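PDB 1XKL: salicylic acid-binding protein 2 from Nicotiana tabacum, which hydrolyses methyl salicylate to salicylic acid and methanol, releasing the active hormone that drives systemic acquired resistance in plant innate immunity. Local coordinates for residues A[130-135]-A[157-162]; A[102-107]-A[239-244]; A[137-142]-A[178-183]. All coordinates share one frame; numbering follows the deposited sequence.

Overall arrangement
All three contacts lie in one alpha/beta-hydrolase chain, and they differ with their depth in it. Contact 2 is the core one: strand 98-104 of the parallel sheet meets the short helix 240-243 through apolar side chains alone. Contact 1, at the surface, joins the loop before strand 135-138 to helix 153-160 by a lysine–amide hydrogen bond and aliphatic packing. Contact 3 is also peripheral, yet two of its three touching residues are buried, and a water mediates between hydroxyls. Contacts 1 and 2 touch each other through Leu160, Tyr161, Met239 and Leu242. Each contact contributes at least one residue to the pocket holding the benzoxathiin ligand.

Contact 1 of 3, residues A[130-135]-A[157-162]; sequences NWLDTQ and AHKLYQ. With STH (2-amino-4H-1,3-benzoxathiin-4-ol), chain E.
Lys159 reaches across to Asn130, where its NZ donates a hydrogen bond to OD1 at 2.8 Å. The ammonium sits above the amide plane, 39° out of it, and the C=O...NZ angle is 140°. The lysine chain, bent at chi2 (-63°) and extended beyond it, carries CG and CE obliquely past the backbone O and the amide of Asn130 before NZ meets OD1; CG is 3.6 Å from that backbone O. A long aliphatic stem with a charged end suits both tasks. Beside it Leu132 presents CD1 to both Lys159 CG and His158 CB, each 4.0 Å away, crossing both side chains at about a right angle.

The loop is probably, as in other alpha/beta hydrolases, part of the cap over the active site, and a type II' beta turn from Trp131 to Thr134 shapes it. Trp131 O accepts twice: from Thr134 N, closing the turn, and from Thr134 OG1 at 2.7 Å, in the carbonyl plane. A threonine suits the fourth position because its hydroxyl can fold back onto that carbonyl. Asp133 ties the turn to the start of helix 153-160, accepting from the backbone N of Lys154 and Phe155. Trp131 and Leu160 line the ligand pocket: Trp131 CH2 lies 3.6 Å from C5 of the benzoxathiin, and Leu160 CD2 lies 3.8 Å from its C3. Lys159 itself is a salicylate-binding residue.

Contact 2 of 3, residues A[102-107]-A[239-244]; sequences VFLAAF and MAMLCE. With STH (2-amino-4H-1,3-benzoxathiin-4-ol), chain E.
Leu104 sets CG opposite its backbone N (chi1 173°) and, with chi2 at 65°, directs its two methyl groups from the end of strand 98-104 to the short helix 240-243. CD1 meets the methyl of Ala240, CB, at 4.0 Å. The other branch, CD2, stands 4.5 Å from CE of Met241, a selenomethionine whose chain bends at chi2 and again at chi3 (-94°), which carries CE nearer the leucine. The residue types match the spacing: a branched leucine reaches from the strand to the helix, a small alanine lets the helix sit near it, and the flexible Met241 fills in alongside.

In the alpha/beta-hydrolase fold this places a central strand of the parallel sheet, between strands 75-80 and 202-207, against the short helix that begins two residues after the catalytic His238. Leu248 of helix 245-258 touches both Leu104 and Met241, and His80, next to the nucleophile Ser81, also touches both. Met239 occupies the N-cap position, and its backbone O accepts from Leu242 N at 2.9 Å and from Cys243 N at 3.1 Å, beginning the helical turn.

Beyond the strand the chain turns toward the pocket. There Phe107 offers its ring edge to the benzoxathiin, with CE1 3.5 Å from O8 and that oxygen near the ring plane; CZ is 3.9 Å from the ligand's C6. Tyr122 meets the Phe107 ring edge-to-face.

Contact 3 of 3, residues A[137-142]-A[178-183]; sequences LPYGSP and PSSLFM
Tyr139 meets the other segment with its phenol oxygen, OH, which comes within 4.2 Å of Ser180 OG, too far for direct bonding, and 4.3 Å of Phe182 CE1, approaching that ring obliquely. CG sits between the backbone N and the carbonyl carbon (chi1 67°), which sends the ring across to the other segment. A water bridges the two hydroxyls, donating to Tyr139 OH at 3.1 Å and to Ser180 OG at 2.7 Å. Each hydroxyl has a further partner in the protein: Tyr139 OH bonds to the backbone O of Leu52, and Ser180 OG to that of Thr147.

Ser180 OG also accepts from the backbone N of Phe182 at 3.0 Å, with an N-H...O angle of 153°. This is an ST turn, and it bends the chain just before helix 183-188, where Phe182 is at the N-cap position. A serine suits the site because its short arm can meet a backbone N two residues on. Its CB lies 3.7 Å above the Phe182 ring, over the centre, while Tyr58 also meets that ring. The contact joins the residue just after strand 135-138, in a small antiparallel sheet that probably belongs to the cap of the alpha/beta hydrolase, to the loop before helix 183-188. That loop also borders the pocket, for Leu181 touches the bound benzoxathiin.

Because the water donates a hydrogen bond to each hydroxyl, both act as acceptors toward it, leaving the tyrosine and serine protons for the carbonyls of Leu52 and Thr147. The chemistry implies a junction in which a single water bridges two hydroxyls that stand too far apart to bond directly.

Contact 1 of 3, residues A[130-135]-A[157-162]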
loop_
_atom_site.group_PDB
_atom_site.type_symbol
_atom_site.label_atom_id
_atom_site.label_comp_id
_atom_site.label_asym_id
_atom_site.label_seq_id
_atom_site.Cartn_x
_atom_site.Cartn_y
_atom_site.Cartn_z
ATOM N N ASN A 130 15.682 -27.394 -7.933
ATOM C CA ASN A 130 16.154 -27.449 -6.559
ATOM C C ASN A 130 15.988 -26.068 -5.924
ATOM O O ASN A 130 16.019 -25.936 -4.702
ATOM C CB ASN A 130 17.628 -27.861 -6.510
ATOM C CG ASN A 130 18.047 -28.375 -5.137
ATOM O OD1 ASN A 130 17.554 -29.407 -4.678
ATOM N ND2 ASN A 130 18.957 -27.657 -4.475
ATOM N N TRP A 131 15.799 -25.046 -6.759
ATOM C CA TRP A 131 15.653 -23.670 -6.277
ATOM C C TRP A 131 14.275 -23.331 -5.723
ATOM O O TRP A 131 14.115 -22.342 -5.002
ATOM C CB TRP A 131 16.004 -22.674 -7.386
ATOM C CG TRP A 131 17.452 -22.697 -7.768
ATOM C CD1 TRP A 131 17.994 -23.229 -8.904
ATOM C CD2 TRP A 131 18.549 -22.201 -6.993
ATOM N NE1 TRP A 131 19.362 -23.095 -8.884
ATOM C CE2 TRP A 131 19.730 -22.468 -7.723
ATOM C CE3 TRP A 131 18.651 -21.556 -5.751
ATOM C CZ2 TRP A 131 21.000 -22.114 -7.254
ATOM C CZ3 TRP A 131 19.916 -21.205 -5.284
ATOM C CH2 TRP A 131 21.074 -21.485 -6.040
ATOM N N LEU A 132 13.287 -24.146 -6.069
ATOM C CA LEU A 132 11.920 -23.947 -5.609
ATOM C C LEU A 132 11.414 -22.527 -5.840
ATOM O O LEU A 132 11.379 -22.049 -6.970
ATOM C CB LEU A 132 11.804 -24.311 -4.124
ATOM C CG LEU A 132 12.054 -25.774 -3.748
ATOM C CD1 LEU A 132 11.780 -25.985 -2.270
ATOM C CD2 LEU A 132 11.167 -26.679 -4.578
ATOM N N ASP A 133 11.031 -21.848 -4.766
ATOM C CA ASP A 133 10.506 -20.499 -4.895
ATOM C C ASP A 133 11.551 -19.397 -4.800
ATOM O O ASP A 133 11.218 -18.253 -4.497
ATOM C CB ASP A 133 9.430 -20.265 -3.838
ATOM C CG ASP A 133 9.956 -20.445 -2.434
ATOM O OD1 ASP A 133 9.196 -20.183 -1.483
ATOM O OD2 ASP A 133 11.130 -20.850 -2.284
ATOM N N THR A 134 12.811 -19.730 -5.054
ATOM C CA THR A 134 13.876 -18.735 -4.998
ATOM C C THR A 134 13.740 -17.758 -6.168
ATOM O O THR A 134 13.443 -18.169 -7.288
ATOM C CB THR A 134 15.255 -19.403 -5.060
ATOM O OG1 THR A 134 15.436 -20.230 -3.904
ATOM C CG2 THR A 134 16.349 -18.352 -5.108
ATOM N N GLN A 135 13.962 -16.472 -5.907
ATOM C CA GLN A 135 13.841 -15.448 -6.938
ATOM C C GLN A 135 15.150 -14.961 -7.537
ATOM O O GLN A 135 16.054 -14.529 -6.825
ATOM C CB GLN A 135 13.107 -14.220 -6.402
ATOM C CG GLN A 135 11.642 -14.410 -6.086
ATOM C CD GLN A 135 10.941 -13.077 -5.891
ATOM O OE1 GLN A 135 10.834 -12.274 -6.829
ATOM N NE2 GLN A 135 10.471 -12.825 -4.671
ATOM N N ALA A 157 12.719 -23.835 3.905
ATOM C CA ALA A 157 12.171 -24.947 4.677
ATOM C C ALA A 157 12.502 -26.351 4.185
ATOM O O ALA A 157 12.694 -27.257 4.992
ATOM C CB ALA A 157 10.666 -24.792 4.788
ATOM N N HIS A 158 12.567 -26.526 2.867
ATOM C CA HIS A 158 12.824 -27.833 2.280
ATOM C C HIS A 158 14.238 -28.095 1.774
ATOM O O HIS A 158 14.616 -29.246 1.553
ATOM C CB HIS A 158 11.833 -28.084 1.137
ATOM C CG HIS A 158 10.415 -28.246 1.588
ATOM N ND1 HIS A 158 9.484 -27.225 1.528
ATOM C CD2 HIS A 158 9.763 -29.314 2.103
ATOM C CE1 HIS A 158 8.325 -27.663 1.985
ATOM N NE2 HIS A 158 8.467 -28.929 2.341
ATOM N N LYS A 159 15.024 -27.044 1.587
ATOM C CA LYS A 159 16.376 -27.232 1.083
ATOM C C LYS A 159 17.469 -26.763 2.030
ATOM O O LYS A 159 18.619 -27.196 1.921
ATOM C CB LYS A 159 16.529 -26.523 -0.262
ATOM C CG LYS A 159 15.564 -27.009 -1.335
ATOM C CD LYS A 159 15.796 -28.470 -1.681
ATOM C CE LYS A 159 14.994 -28.880 -2.909
ATOM N NZ LYS A 159 15.237 -30.296 -3.293
ATOM N N LEU A 160 17.121 -25.895 2.970
ATOM C CA LEU A 160 18.128 -25.387 3.883
ATOM C C LEU A 160 17.910 -25.714 5.363
ATOM O O LEU A 160 18.859 -26.036 6.078
ATOM C CB LEU A 160 18.259 -23.868 3.700
ATOM C CG LEU A 160 18.658 -23.309 2.322
ATOM C CD1 LEU A 160 19.097 -21.849 2.475
ATOM C CD2 LEU A 160 19.783 -24.119 1.732
ATOM N N TYR A 161 16.659 -25.652 5.809
ATOM C CA TYR A 161 16.323 -25.894 7.210
ATOM C C TYR A 161 15.486 -27.156 7.465
ATOM O O TYR A 161 14.822 -27.250 8.496
ATOM C CB TYR A 161 15.550 -24.682 7.759
ATOM C CG TYR A 161 16.308 -23.363 7.771
ATOM C CD1 TYR A 161 16.729 -22.756 6.585
ATOM C CD2 TYR A 161 16.622 -22.733 8.975
ATOM C CE1 TYR A 161 17.452 -21.556 6.598
ATOM C CE2 TYR A 161 17.344 -21.533 8.999
ATOM C CZ TYR A 161 17.758 -20.954 7.811
ATOM O OH TYR A 161 18.505 -19.798 7.837
ATOM N N GLN A 162 15.529 -28.133 6.561
ATOM C CA GLN A 162 14.701 -29.323 6.740
ATOM C C GLN A 162 14.925 -30.065 8.068
ATOM O O GLN A 162 14.057 -30.814 8.513
ATOM C CB GLN A 162 14.844 -30.280 5.529
ATOM C CG GLN A 162 15.974 -31.312 5.558
ATOM C CD GLN A 162 17.318 -30.760 5.138
ATOM O OE1 GLN A 162 17.438 -29.599 4.750
ATOM N NE2 GLN A 162 18.345 -31.594 5.223
HETATM C C8 STH E . 24.622 -19.648 -1.192
HETATM O O8 STH E . 25.286 -18.967 -2.163
HETATM C C1 STH E . 23.811 -20.862 -1.497
HETATM C C2 STH E . 23.100 -21.563 -0.399
HETATM C C3 STH E . 22.325 -22.721 -0.695
HETATM C C4 STH E . 22.211 -23.191 -2.041
HETATM C C5 STH E . 22.886 -22.517 -3.105
HETATM C C6 STH E . 23.661 -21.368 -2.842
HETATM C C7 STH E . 24.223 -20.211 1.289
HETATM O O2 STH E . 23.198 -21.130 0.948
HETATM N N7 STH E . 23.800 -19.499 2.402
HETATM S S7 STH E . 24.729 -19.201 0.135
#

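Contact 2 of 3, residues A[102-107]-A[239-244]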
loop_
_atom_site.group_PDB
_atom_site.type_symbol
_atom_site.label_atom_id
_atom_site.label_comp_id
_atom_site.label_asym_id
_atom_site.label_seq_id
_atom_site.Cartn_x
_atom_site.Cartn_y
_atom_site.Cartn_z
ATOM N N VAL A 102 38.181 -22.062 7.514
ATOM C CA VAL A 102 37.230 -23.154 7.627
ATOM C C VAL A 102 36.036 -22.917 6.709
ATOM O O VAL A 102 35.394 -21.859 6.761
ATOM C CB VAL A 102 36.731 -23.294 9.090
ATOM C CG1 VAL A 102 35.834 -24.512 9.228
ATOM C CG2 VAL A 102 37.925 -23.407 10.025
ATOM N N PHE A 103 35.751 -23.906 5.867
ATOM C CA PHE A 103 34.643 -23.836 4.931
ATOM C C PHE A 103 33.532 -24.772 5.370
ATOM O O PHE A 103 33.617 -25.986 5.191
ATOM C CB PHE A 103 35.119 -24.186 3.504
ATOM C CG PHE A 103 36.150 -23.228 2.954
ATOM C CD1 PHE A 103 37.487 -23.332 3.326
ATOM C CD2 PHE A 103 35.771 -22.191 2.100
ATOM C CE1 PHE A 103 38.428 -22.417 2.858
ATOM C CE2 PHE A 103 36.703 -21.273 1.629
ATOM C CZ PHE A 103 38.030 -21.384 2.009
ATOM N N LEU A 104 32.495 -24.194 5.964
ATOM C CA LEU A 104 31.355 -24.965 6.451
ATOM C C LEU A 104 30.314 -25.056 5.346
ATOM O O LEU A 104 29.667 -24.060 5.019
ATOM C CB LEU A 104 30.749 -24.275 7.681
ATOM C CG LEU A 104 29.453 -24.855 8.231
ATOM C CD1 LEU A 104 29.696 -26.272 8.775
ATOM C CD2 LEU A 104 28.942 -23.936 9.343
ATOM N N ALA A 105 30.165 -26.250 4.772
ATOM C CA ALA A 105 29.216 -26.485 3.694
ATOM C C ALA A 105 29.201 -25.239 2.812
ATOM O O ALA A 105 28.149 -24.714 2.463
ATOM C CB ALA A 105 27.832 -26.750 4.263
ATOM N N ALA A 106 30.398 -24.785 2.466
ATOM C CA ALA A 106 30.598 -23.594 1.673
ATOM C C ALA A 106 31.084 -23.854 0.256
ATOM O O ALA A 106 31.279 -25.003 -0.172
ATOM C CB ALA A 106 31.605 -22.696 2.377
ATOM N N PHE A 107 31.260 -22.756 -0.471
ATOM C CA PHE A 107 31.798 -22.802 -1.817
ATOM C C PHE A 107 33.252 -22.454 -1.576
ATOM O O PHE A 107 33.562 -21.383 -1.056
ATOM C CB PHE A 107 31.150 -21.747 -2.714
ATOM C CG PHE A 107 29.762 -22.099 -3.156
ATOM C CD1 PHE A 107 28.699 -21.240 -2.886
ATOM C CD2 PHE A 107 29.515 -23.283 -3.851
ATOM C CE1 PHE A 107 27.411 -21.551 -3.302
ATOM C CE2 PHE A 107 28.228 -23.606 -4.274
ATOM C CZ PHE A 107 27.169 -22.738 -4.000
HETATM N N MSE A 239 22.249 -25.648 7.517
HETATM C CA MSE A 239 22.435 -24.699 8.618
HETATM C C MSE A 239 22.973 -25.364 9.882
HETATM O O MSE A 239 22.328 -25.348 10.936
HETATM C CB MSE A 239 21.104 -24.005 8.925
HETATM C CG MSE A 239 21.027 -22.545 8.494
HETATM SE SE MSE A 239 21.402 -22.255 6.619
HETATM C CE MSE A 239 20.290 -23.626 5.903
ATOM N N ALA A 240 24.168 -25.931 9.777
ATOM C CA ALA A 240 24.786 -26.620 10.899
ATOM C C ALA A 240 24.882 -25.785 12.178
ATOM O O ALA A 240 24.757 -26.331 13.271
ATOM C CB ALA A 240 26.174 -27.118 10.492
HETATM N N MSE A 241 25.099 -24.475 12.055
HETATM C CA MSE A 241 25.227 -23.628 13.244
HETATM C C MSE A 241 23.910 -23.455 13.990
HETATM O O MSE A 241 23.878 -22.903 15.094
HETATM C CB MSE A 241 25.802 -22.246 12.894
HETATM C CG MSE A 241 24.848 -21.313 12.173
HETATM SE SE MSE A 241 24.663 -21.757 10.289
HETATM C CE MSE A 241 26.012 -20.568 9.597
ATOM N N LEU A 242 22.834 -23.931 13.375
ATOM C CA LEU A 242 21.507 -23.858 13.956
ATOM C C LEU A 242 21.012 -25.226 14.424
ATOM O O LEU A 242 20.454 -25.336 15.509
ATOM C CB LEU A 242 20.519 -23.265 12.950
ATOM C CG LEU A 242 20.761 -21.806 12.554
ATOM C CD1 LEU A 242 19.707 -21.401 11.545
ATOM C CD2 LEU A 242 20.705 -20.893 13.788
ATOM N N CYS A 243 21.220 -26.274 13.627
ATOM C CA CYS A 243 20.763 -27.601 14.039
ATOM C C CYS A 243 21.782 -28.382 14.877
ATOM O O CYS A 243 21.406 -29.272 15.641
ATOM C CB CYS A 243 20.352 -28.434 12.822
ATOM S SG CYS A 243 21.661 -28.671 11.608
ATOM N N GLU A 244 23.063 -28.055 14.745
ATOM C CA GLU A 244 24.103 -28.747 15.510
ATOM C C GLU A 244 25.203 -27.795 15.981
ATOM O O GLU A 244 26.384 -28.036 15.738
ATOM C CB GLU A 244 24.729 -29.855 14.657
ATOM C CG GLU A 244 23.738 -30.877 14.112
ATOM C CD GLU A 244 23.153 -31.771 15.188
ATOM O OE1 GLU A 244 22.260 -32.585 14.862
ATOM O OE2 GLU A 244 23.585 -31.664 16.359
HETATM C C8 STH E . 24.622 -19.648 -1.192
HETATM O O8 STH E . 25.286 -18.967 -2.163
HETATM C C1 STH E . 23.811 -20.862 -1.497
HETATM C C2 STH E . 23.100 -21.563 -0.399
HETATM C C3 STH E . 22.325 -22.721 -0.695
HETATM C C4 STH E . 22.211 -23.191 -2.041
HETATM C C5 STH E . 22.886 -22.517 -3.105
HETATM C C6 STH E . 23.661 -21.368 -2.842
HETATM C C7 STH E . 24.223 -20.211 1.289
HETATM O O2 STH E . 23.198 -21.130 0.948
HETATM N N7 STH E . 23.800 -19.499 2.402
HETATM S S7 STH E . 24.729 -19.201 0.135
#

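Contact 3 of 3, residues A[137-142]-A[178-183]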
loop_
_atom_site.group_PDB
_atom_site.type_symbol
_atom_site.label_atom_id
_atom_site.label_comp_id
_atom_site.label_asym_id
_atom_site.label_seq_id
_atom_site.Cartn_x
_atom_site.Cartn_y
_atom_site.Cartn_z
ATOM N N LEU A 137 16.305 -12.151 -10.012
ATOM C CA LEU A 137 15.931 -10.946 -10.753
ATOM C C LEU A 137 17.150 -10.184 -11.261
ATOM O O LEU A 137 18.179 -10.115 -10.590
ATOM C CB LEU A 137 15.087 -10.026 -9.866
ATOM C CG LEU A 137 13.824 -10.638 -9.244
ATOM C CD1 LEU A 137 13.285 -9.706 -8.175
ATOM C CD2 LEU A 137 12.780 -10.900 -10.324
ATOM N N PRO A 138 17.055 -9.611 -12.471
ATOM C CA PRO A 138 18.172 -8.855 -13.040
ATOM C C PRO A 138 18.133 -7.422 -12.540
ATOM O O PRO A 138 17.057 -6.846 -12.397
ATOM C CB PRO A 138 17.905 -8.937 -14.535
ATOM C CG PRO A 138 16.410 -8.850 -14.587
ATOM C CD PRO A 138 15.991 -9.805 -13.475
ATOM N N TYR A 139 19.294 -6.846 -12.255
ATOM C CA TYR A 139 19.329 -5.469 -11.800
ATOM C C TYR A 139 20.498 -4.740 -12.439
ATOM O O TYR A 139 20.827 -3.617 -12.065
ATOM C CB TYR A 139 19.411 -5.386 -10.266
ATOM C CG TYR A 139 20.692 -5.892 -9.642
ATOM C CD1 TYR A 139 20.842 -7.232 -9.282
ATOM C CD2 TYR A 139 21.741 -5.015 -9.372
ATOM C CE1 TYR A 139 22.011 -7.684 -8.657
ATOM C CE2 TYR A 139 22.906 -5.449 -8.756
ATOM C CZ TYR A 139 23.037 -6.784 -8.396
ATOM O OH TYR A 139 24.197 -7.195 -7.771
ATOM N N GLY A 140 21.116 -5.388 -13.420
ATOM C CA GLY A 140 22.239 -4.784 -14.110
ATOM C C GLY A 140 21.814 -4.202 -15.448
ATOM O O GLY A 140 20.880 -4.702 -16.073
ATOM N N SER A 141 22.491 -3.150 -15.896
ATOM C CA SER A 141 22.148 -2.541 -17.171
ATOM C C SER A 141 22.411 -3.538 -18.298
ATOM O O SER A 141 23.161 -4.506 -18.128
ATOM C CB SER A 141 22.954 -1.251 -17.390
ATOM O OG SER A 141 24.350 -1.488 -17.350
ATOM N N PRO A 142 21.794 -3.316 -19.468
ATOM C CA PRO A 142 21.959 -4.200 -20.627
ATOM C C PRO A 142 23.397 -4.563 -21.017
ATOM O O PRO A 142 23.647 -5.678 -21.484
ATOM C CB PRO A 142 21.214 -3.455 -21.737
ATOM C CG PRO A 142 21.285 -2.013 -21.300
ATOM C CD PRO A 142 20.996 -2.131 -19.827
ATOM N N PRO A 178 17.712 -10.300 -0.134
ATOM C CA PRO A 178 18.264 -10.697 -1.431
ATOM C C PRO A 178 19.775 -10.525 -1.493
ATOM O O PRO A 178 20.326 -9.627 -0.864
ATOM C CB PRO A 178 17.533 -9.782 -2.418
ATOM C CG PRO A 178 17.205 -8.560 -1.585
ATOM C CD PRO A 178 16.792 -9.154 -0.261
ATOM N N SER A 179 20.459 -11.409 -2.210
ATOM C CA SER A 179 21.897 -11.258 -2.356
ATOM C C SER A 179 22.257 -11.570 -3.807
ATOM O O SER A 179 21.486 -11.241 -4.713
ATOM C CB SER A 179 22.676 -12.150 -1.364
ATOM O OG SER A 179 22.732 -13.507 -1.750
ATOM N N SER A 180 23.394 -12.212 -4.039
ATOM C CA SER A 180 23.811 -12.504 -5.408
ATOM C C SER A 180 24.952 -13.501 -5.362
ATOM O O SER A 180 25.628 -13.610 -4.345
ATOM C CB SER A 180 24.270 -11.195 -6.071
ATOM O OG SER A 180 24.759 -11.382 -7.387
ATOM N N LEU A 181 25.146 -14.249 -6.444
ATOM C CA LEU A 181 26.253 -15.200 -6.502
ATOM C C LEU A 181 27.396 -14.480 -7.198
ATOM O O LEU A 181 28.509 -14.992 -7.272
ATOM C CB LEU A 181 25.869 -16.450 -7.298
ATOM C CG LEU A 181 24.818 -17.372 -6.683
ATOM C CD1 LEU A 181 24.559 -18.564 -7.597
ATOM C CD2 LEU A 181 25.305 -17.847 -5.323
ATOM N N PHE A 182 27.099 -13.283 -7.710
ATOM C CA PHE A 182 28.086 -12.463 -8.408
ATOM C C PHE A 182 28.783 -13.219 -9.548
ATOM O O PHE A 182 29.979 -13.047 -9.779
ATOM C CB PHE A 182 29.117 -11.941 -7.401
ATOM C CG PHE A 182 28.514 -11.087 -6.317
ATOM C CD1 PHE A 182 28.142 -9.768 -6.575
ATOM C CD2 PHE A 182 28.243 -11.627 -5.063
ATOM C CE1 PHE A 182 27.502 -8.999 -5.597
ATOM C CE2 PHE A 182 27.603 -10.870 -4.081
ATOM C CZ PHE A 182 27.232 -9.554 -4.349
HETATM N N MSE A 183 28.019 -14.051 -10.251
HETATM C CA MSE A 183 28.526 -14.841 -11.371
HETATM C C MSE A 183 29.251 -13.961 -12.383
HETATM O O MSE A 183 30.389 -14.240 -12.758
HETATM C CB MSE A 183 27.370 -15.546 -12.085
HETATM C CG MSE A 183 26.519 -16.446 -11.209
HETATM SE SE MSE A 183 27.378 -18.110 -10.767
HETATM C CE MSE A 183 26.786 -19.159 -12.273
HETATM O O HOH W 1 25.557 -9.564 -9.143
#